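Possible galactose mutarotase (Streptomyces platensis subsp. rosaceus, PDB 4RNL) probably interconverts the alpha and beta anomers of galactose or a related aldose, as aldose 1-epimerases do, although its function is unproven. Local coordinates at residues M56-A68 / L291-G304. Numbering follows the deposited sequence.
Sequences MRGQLALGFADLA and LTGTSGVPYGPAAG
With CG of Y299 anti to its carbonyl carbon (chi1 -70°) and L62 turned the same way about its own first bond (chi1 -61°), the two side chains run antiparallel alongside one another, which lays the leucine on the phenol. Methyl CD2 of L62 settles over one face of the Y299 ring, 3.9 Å from its centroid and somewhat toward the rim, a CH-pi contact. The hydroxyl of the same ring reaches the backbone: G63 N donates to Y299 OH over 3.1 Å in a nearly straight bond (164°), while the same oxygen also bonds D190. One buried phenol oxygen thus ties the loop after strand 57-59 to an acidic side chain, a worked example of how a tyrosine hydroxyl can link separate parts of a chain. Were Y299 cut back to an alanine, G63 N and D190 would probably lose their shared partner and a gap would open beneath the L62 methyl.

Farther along, G63 O receives a weak bond from T294 N at 3.2 Å, and T294 CG2 presses on the backbone, 3.3 Å from F64 N. The F64 ring brings its edge to T292 O, which lies in the ring plane 3.7 Å from F64 CD1; L291 CD1 packs near F64 CZ. A water accepts from A65 N and donates to T292 O, extending the seam. At the other end, L62 CD1 lies 3.5 Å from G304 N. Q59 folds back on its own segment, its amide NE2 giving a bond to A61 O, and OE1 takes bonds from A61 N, which lies above its carbonyl plane, and from V48 N.

Within the beta-rich aldose 1-epimerase fold, the contact joins the exit from strand 57-59, which pairs with strand 45-51, to the long loop between strands 278-282 and 305-310, with L62 also joined to Y184 of strand 180-185 by backbone hydrogen bonding and side-chain contact.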
HETATM    1  N   MSE A  56      -9.132  -6.841 -23.375  1.00 20.65           N
HETATM    2  CA  MSE A  56      -7.837  -6.245 -23.711  0.61 20.38           C
HETATM    3  C   MSE A  56      -6.998  -5.912 -22.485  1.00 16.18           C
HETATM    4  O   MSE A  56      -7.434  -5.200 -21.582  1.00 15.81           O
HETATM    5  CB  MSE A  56      -8.014  -4.990 -24.567  0.61 23.56           C
HETATM    6  CG  MSE A  56      -6.693  -4.346 -24.987  0.61 33.45           C
HETATM    7 SE   MSE A  56      -5.629  -5.421 -26.234  0.61107.83          SE
HETATM    8  CE  MSE A  56      -4.037  -4.298 -26.341  0.61 47.02           C
ATOM      9  N   ARG A  57      -5.776  -6.435 -22.452  1.00 15.92           N
ATOM     10  CA  ARG A  57      -4.878  -6.183 -21.327  1.00 16.24           C
ATOM     11  C   ARG A  57      -4.416  -4.718 -21.284  1.00 17.23           C
ATOM     12  O   ARG A  57      -4.152  -4.114 -22.322  1.00 18.74           O
ATOM     13  CB  ARG A  57      -3.672  -7.126 -21.419  1.00 18.66           C
ATOM     14  CG  ARG A  57      -2.627  -6.927 -20.341  1.00 16.45           C
ATOM     15  CD  ARG A  57      -1.604  -8.073 -20.359  1.00 20.83           C
ATOM     16  NE  ARG A  57      -2.055  -9.233 -19.583  1.00 23.16           N
ATOM     17  CZ  ARG A  57      -1.284 -10.265 -19.248  1.00 23.00           C
ATOM     18  NH1 ARG A  57      -0.012 -10.299 -19.627  1.00 20.11           N
ATOM     19  NH2 ARG A  57      -1.784 -11.265 -18.528  1.00 16.54           N
ATOM     20  N   GLY A  58      -4.335  -4.147 -20.084  1.00 15.19           N
ATOM     21  CA  GLY A  58      -3.831  -2.792 -19.923  1.00 13.01           C
ATOM     22  C   GLY A  58      -3.129  -2.625 -18.590  1.00 13.77           C
ATOM     23  O   GLY A  58      -3.489  -3.290 -17.612  1.00 12.78           O
ATOM     24  N   GLN A  59      -2.125  -1.750 -18.547  1.00 12.33           N
ATOM     25  CA  GLN A  59      -1.321  -1.550 -17.328  1.00 11.37           C
ATOM     26  C   GLN A  59      -2.003  -0.507 -16.463  1.00 11.54           C
ATOM     27  O   GLN A  59      -2.333   0.580 -16.950  1.00 11.41           O
ATOM     28  CB  GLN A  59       0.091  -1.087 -17.702  1.00 11.71           C
ATOM     29  CG  GLN A  59       1.159  -1.413 -16.646  1.00 11.21           C
ATOM     30  CD  GLN A  59       0.982  -0.605 -15.370  1.00 10.59           C
ATOM     31  OE1 GLN A  59       0.922  -1.164 -14.270  1.00 10.56           O
ATOM     32  NE2 GLN A  59       0.894   0.719 -15.513  1.00 14.48           N
ATOM     33  N   LEU A  60      -2.212  -0.830 -15.186  1.00 10.39           N
ATOM     34  CA  LEU A  60      -3.076  -0.029 -14.324  1.00 10.23           C
ATOM     35  C   LEU A  60      -2.360   0.698 -13.186  1.00 16.70           C
ATOM     36  O   LEU A  60      -2.900   1.649 -12.624  1.00 13.34           O
ATOM     37  CB  LEU A  60      -4.171  -0.917 -13.708  1.00 10.12           C
ATOM     38  CG  LEU A  60      -4.886  -1.898 -14.653  1.00 10.53           C
ATOM     39  CD1 LEU A  60      -5.944  -2.687 -13.882  1.00 10.60           C
ATOM     40  CD2 LEU A  60      -5.528  -1.157 -15.818  1.00 12.98           C
ATOM     41  N   ALA A  61      -1.167   0.250 -12.813  1.00 12.07           N
ATOM     42  CA  ALA A  61      -0.525   0.835 -11.623  1.00 10.79           C
ATOM     43  C   ALA A  61       0.308   2.076 -11.957  1.00 10.32           C
ATOM     44  O   ALA A  61       0.978   2.111 -12.984  1.00 12.69           O
ATOM     45  CB  ALA A  61       0.337  -0.213 -10.917  1.00 13.43           C
ATOM     46  N   LEU A  62       0.266   3.100 -11.099  1.00  9.92           N
ATOM     47  CA  LEU A  62       1.177   4.228 -11.274  1.00 10.47           C
ATOM     48  C   LEU A  62       2.581   3.736 -10.964  1.00 11.19           C
ATOM     49  O   LEU A  62       2.808   3.057  -9.962  1.00 11.64           O
ATOM     50  CB  LEU A  62       0.821   5.403 -10.349  1.00 10.82           C
ATOM     51  CG  LEU A  62      -0.561   6.041 -10.512  1.00 12.24           C
ATOM     52  CD1 LEU A  62      -0.618   7.374  -9.772  1.00 11.99           C
ATOM     53  CD2 LEU A  62      -0.934   6.221 -11.983  1.00 11.60           C
ATOM     54  N   GLY A  63       3.532   4.056 -11.828  1.00 14.15           N
ATOM     55  CA  GLY A  63       4.886   3.584 -11.617  1.00 12.67           C
ATOM     56  C   GLY A  63       5.829   4.115 -12.675  1.00 14.55           C
ATOM     57  O   GLY A  63       5.488   5.028 -13.429  1.00 12.55           O
ATOM     58  N   PHE A  64       7.014   3.522 -12.746  1.00 12.75           N
ATOM     59  CA  PHE A  64       8.018   3.944 -13.713  1.00 13.24           C
ATOM     60  C   PHE A  64       8.527   2.737 -14.474  1.00 16.08           C
ATOM     61  O   PHE A  64       8.489   1.610 -13.964  1.00 14.76           O
ATOM     62  CB  PHE A  64       9.203   4.595 -13.004  1.00 14.69           C
ATOM     63  CG  PHE A  64       8.837   5.786 -12.163  1.00 13.88           C
ATOM     64  CD1 PHE A  64       8.392   6.961 -12.757  1.00 16.42           C
ATOM     65  CD2 PHE A  64       8.979   5.741 -10.778  1.00 16.61           C
ATOM     66  CE1 PHE A  64       8.073   8.067 -11.984  1.00 22.74           C
ATOM     67  CE2 PHE A  64       8.659   6.842  -9.995  1.00 17.94           C
ATOM     68  CZ  PHE A  64       8.210   8.009 -10.600  1.00 20.07           C
ATOM     69  N   ALA A  65       9.017   2.989 -15.684  1.00 17.74           N
ATOM     70  CA  ALA A  65       9.573   1.944 -16.533  1.00 21.51           C
ATOM     71  C   ALA A  65      10.927   1.476 -16.018  1.00 23.55           C
ATOM     72  O   ALA A  65      11.339   0.346 -16.286  1.00 21.83           O
ATOM     73  CB  ALA A  65       9.698   2.446 -17.970  1.00 22.35           C
ATOM     74  N   ASP A  66      11.610   2.341 -15.270  1.00 20.48           N
ATOM     75  CA  ASP A  66      13.012   2.108 -14.932  1.00 22.52           C
ATOM     76  C   ASP A  66      13.318   2.262 -13.445  1.00 18.69           C
ATOM     77  O   ASP A  66      12.659   3.024 -12.743  1.00 18.70           O
ATOM     78  CB  ASP A  66      13.895   3.073 -15.720  1.00 27.66           C
ATOM     79  CG  ASP A  66      13.662   4.519 -15.327  1.00 33.19           C
ATOM     80  OD1 ASP A  66      12.491   4.963 -15.348  1.00 30.99           O
ATOM     81  OD2 ASP A  66      14.653   5.207 -14.987  1.00 35.62           O
ATOM     82  N   LEU A  67      14.346   1.560 -12.980  1.00 18.29           N
ATOM     83  CA  LEU A  67      14.736   1.600 -11.575  1.00 19.77           C
ATOM     84  C   LEU A  67      15.182   2.994 -11.131  1.00 18.43           C
ATOM     85  O   LEU A  67      14.830   3.441 -10.041  1.00 20.51           O
ATOM     86  CB  LEU A  67      15.851   0.584 -11.305  1.00 21.07           C
ATOM     87  CG  LEU A  67      16.381   0.546  -9.870  1.00 18.76           C
ATOM     88  CD1 LEU A  67      15.259   0.169  -8.911  1.00 16.85           C
ATOM     89  CD2 LEU A  67      17.556  -0.428  -9.752  1.00 18.15           C
ATOM     90  N   ALA A  68      15.946   3.672 -11.982  1.00 18.84           N
ATOM     91  CA  ALA A  68      16.495   4.992 -11.663  1.00 21.96           C
ATOM     92  C   ALA A  68      15.419   5.989 -11.243  1.00 21.78           C
ATOM     93  O   ALA A  68      15.635   6.805 -10.345  1.00 23.67           O
ATOM     94  CB  ALA A  68      17.292   5.538 -12.839  1.00 20.93           C
ATOM     95  N   LEU A 291       6.505  13.978 -13.760  1.00 19.94           N
ATOM     96  CA  LEU A 291       7.022  12.608 -13.804  1.00 14.44           C
ATOM     97  C   LEU A 291       6.319  11.823 -14.898  1.00 15.73           C
ATOM     98  O   LEU A 291       5.089  11.814 -14.965  1.00 18.58           O
ATOM     99  CB  LEU A 291       6.799  11.911 -12.461  1.00 13.45           C
ATOM    100  CG  LEU A 291       7.439  12.586 -11.246  1.00 19.77           C
ATOM    101  CD1 LEU A 291       7.064  11.856  -9.966  1.00 20.67           C
ATOM    102  CD2 LEU A 291       8.936  12.625 -11.420  1.00 26.18           C
ATOM    103  N   THR A 292       7.096  11.167 -15.754  1.00 17.84           N
ATOM    104  CA  THR A 292       6.523  10.355 -16.829  1.00 14.33           C
ATOM    105  C   THR A 292       6.427   8.904 -16.388  1.00 12.66           C
ATOM    106  O   THR A 292       7.442   8.284 -16.055  1.00 16.26           O
ATOM    107  CB  THR A 292       7.363  10.455 -18.108  1.00 20.67           C
ATOM    108  OG1 THR A 292       7.298  11.801 -18.608  1.00 21.59           O
ATOM    109  CG2 THR A 292       6.840   9.494 -19.175  1.00 22.78           C
ATOM    110  N   GLY A 293       5.208   8.363 -16.391  1.00 13.60           N
ATOM    111  CA  GLY A 293       4.961   7.022 -15.880  1.00 14.48           C
ATOM    112  C   GLY A 293       5.227   5.923 -16.887  1.00 15.04           C
ATOM    113  O   GLY A 293       5.687   6.195 -18.002  1.00 14.18           O
ATOM    114  N   THR A 294       4.928   4.678 -16.514  1.00 11.40           N
ATOM    115  CA  THR A 294       5.321   3.547 -17.354  1.00 18.56           C
ATOM    116  C   THR A 294       4.674   3.572 -18.720  1.00 19.00           C
ATOM    117  O   THR A 294       5.280   3.161 -19.701  1.00 21.36           O
ATOM    118  CB  THR A 294       5.049   2.184 -16.697  1.00 27.01           C
ATOM    119  OG1 THR A 294       3.693   1.792 -16.924  1.00 37.68           O
ATOM    120  CG2 THR A 294       5.297   2.282 -15.255  1.00 14.77           C
ATOM    121  N   SER A 295       3.445   4.069 -18.799  1.00 16.11           N
ATOM    122  CA  SER A 295       2.782   4.137 -20.101  1.00 15.14           C
ATOM    123  C   SER A 295       3.178   5.372 -20.912  1.00 17.41           C
ATOM    124  O   SER A 295       2.580   5.650 -21.954  1.00 19.64           O
ATOM    125  CB  SER A 295       1.263   4.010 -19.964  1.00 14.77           C
ATOM    126  OG  SER A 295       0.929   2.739 -19.432  1.00 18.54           O
ATOM    127  N   GLY A 296       4.194   6.097 -20.448  1.00 14.41           N
ATOM    128  CA  GLY A 296       4.758   7.204 -21.216  1.00 16.35           C
ATOM    129  C   GLY A 296       4.014   8.530 -21.126  1.00 16.98           C
ATOM    130  O   GLY A 296       4.276   9.455 -21.905  1.00 19.15           O
ATOM    131  N   VAL A 297       3.100   8.628 -20.166  1.00 13.05           N
ATOM    132  CA  VAL A 297       2.279   9.815 -19.983  1.00 16.74           C
ATOM    133  C   VAL A 297       2.637  10.438 -18.642  1.00 11.81           C
ATOM    134  O   VAL A 297       2.746   9.728 -17.649  1.00 15.11           O
ATOM    135  CB  VAL A 297       0.776   9.442 -19.982  1.00 21.48           C
ATOM    136  CG1 VAL A 297      -0.080  10.668 -19.720  1.00 21.90           C
ATOM    137  CG2 VAL A 297       0.383   8.790 -21.299  1.00 21.99           C
ATOM    138  N   PRO A 298       2.849  11.762 -18.613  1.00 19.75           N
ATOM    139  CA  PRO A 298       3.104  12.430 -17.329  1.00 15.44           C
ATOM    140  C   PRO A 298       1.899  12.367 -16.398  1.00 13.66           C
ATOM    141  O   PRO A 298       0.759  12.541 -16.847  1.00 17.43           O
ATOM    142  CB  PRO A 298       3.404  13.885 -17.726  1.00 19.24           C
ATOM    143  CG  PRO A 298       2.902  14.031 -19.139  1.00 28.08           C
ATOM    144  CD  PRO A 298       3.016  12.668 -19.764  1.00 17.23           C
ATOM    145  N   TYR A 299       2.150  12.119 -15.114  1.00 15.52           N
ATOM    146  CA  TYR A 299       1.079  11.945 -14.134  1.00 11.33           C
ATOM    147  C   TYR A 299       0.635  13.287 -13.549  1.00 16.41           C
ATOM    148  O   TYR A 299       1.436  13.997 -12.937  1.00 15.24           O
ATOM    149  CB  TYR A 299       1.557  11.045 -12.986  1.00 13.52           C
ATOM    150  CG  TYR A 299       1.765   9.582 -13.340  1.00 14.54           C
ATOM    151  CD1 TYR A 299       0.978   8.951 -14.298  1.00 10.87           C
ATOM    152  CD2 TYR A 299       2.740   8.832 -12.698  1.00 16.84           C
ATOM    153  CE1 TYR A 299       1.165   7.616 -14.615  1.00  9.86           C
ATOM    154  CE2 TYR A 299       2.939   7.496 -13.004  1.00 13.26           C
ATOM    155  CZ  TYR A 299       2.148   6.895 -13.960  1.00 13.61           C
ATOM    156  OH  TYR A 299       2.350   5.565 -14.259  1.00 10.93           O
ATOM    157  N   GLY A 300      -0.639  13.631 -13.730  1.00 17.00           N
ATOM    158  CA  GLY A 300      -1.207  14.812 -13.092  1.00 18.42           C
ATOM    159  C   GLY A 300      -1.890  14.432 -11.787  1.00 15.99           C
ATOM    160  O   GLY A 300      -1.911  13.259 -11.420  1.00 13.82           O
ATOM    161  N   PRO A 301      -2.447  15.423 -11.068  1.00 15.88           N
ATOM    162  CA  PRO A 301      -3.156  15.111  -9.820  1.00 14.87           C
ATOM    163  C   PRO A 301      -4.283  14.116 -10.081  1.00 13.72           C
ATOM    164  O   PRO A 301      -4.938  14.203 -11.127  1.00 15.46           O
ATOM    165  CB  PRO A 301      -3.714  16.474  -9.376  1.00 19.25           C
ATOM    166  CG  PRO A 301      -3.705  17.328 -10.627  1.00 24.27           C
ATOM    167  CD  PRO A 301      -2.508  16.855 -11.405  1.00 21.77           C
ATOM    168  N   ALA A 302      -4.453  13.159  -9.171  1.00 12.54           N
ATOM    169  CA  ALA A 302      -5.476  12.113  -9.275  1.00 11.60           C
ATOM    170  C   ALA A 302      -5.265  11.140 -10.442  1.00 12.30           C
ATOM    171  O   ALA A 302      -6.212  10.501 -10.902  1.00 15.25           O
ATOM    172  CB  ALA A 302      -6.882  12.722  -9.309  1.00 17.03           C
ATOM    173  N   ALA A 303      -4.023  10.998 -10.892  1.00 10.34           N
ATOM    174  CA  ALA A 303      -3.721  10.074 -11.996  1.00 10.14           C
ATOM    175  C   ALA A 303      -4.039   8.647 -11.594  1.00 12.63           C
ATOM    176  O   ALA A 303      -4.347   7.810 -12.441  1.00 13.28           O
ATOM    177  CB  ALA A 303      -2.258  10.195 -12.416  1.00 11.09           C
ATOM    178  N   GLY A 304      -3.969   8.375 -10.293  1.00 10.34           N
ATOM    179  CA  GLY A 304      -4.310   7.072  -9.741  1.00 10.60           C
ATOM    180  C   GLY A 304      -4.782   7.214  -8.305  1.00 11.90           C
ATOM    181  O   GLY A 304      -4.650   8.289  -7.715  1.00 12.40           O
TER
HETATM  182  O   HOH W   1       8.719   5.792 -16.779  1.00 21.34           O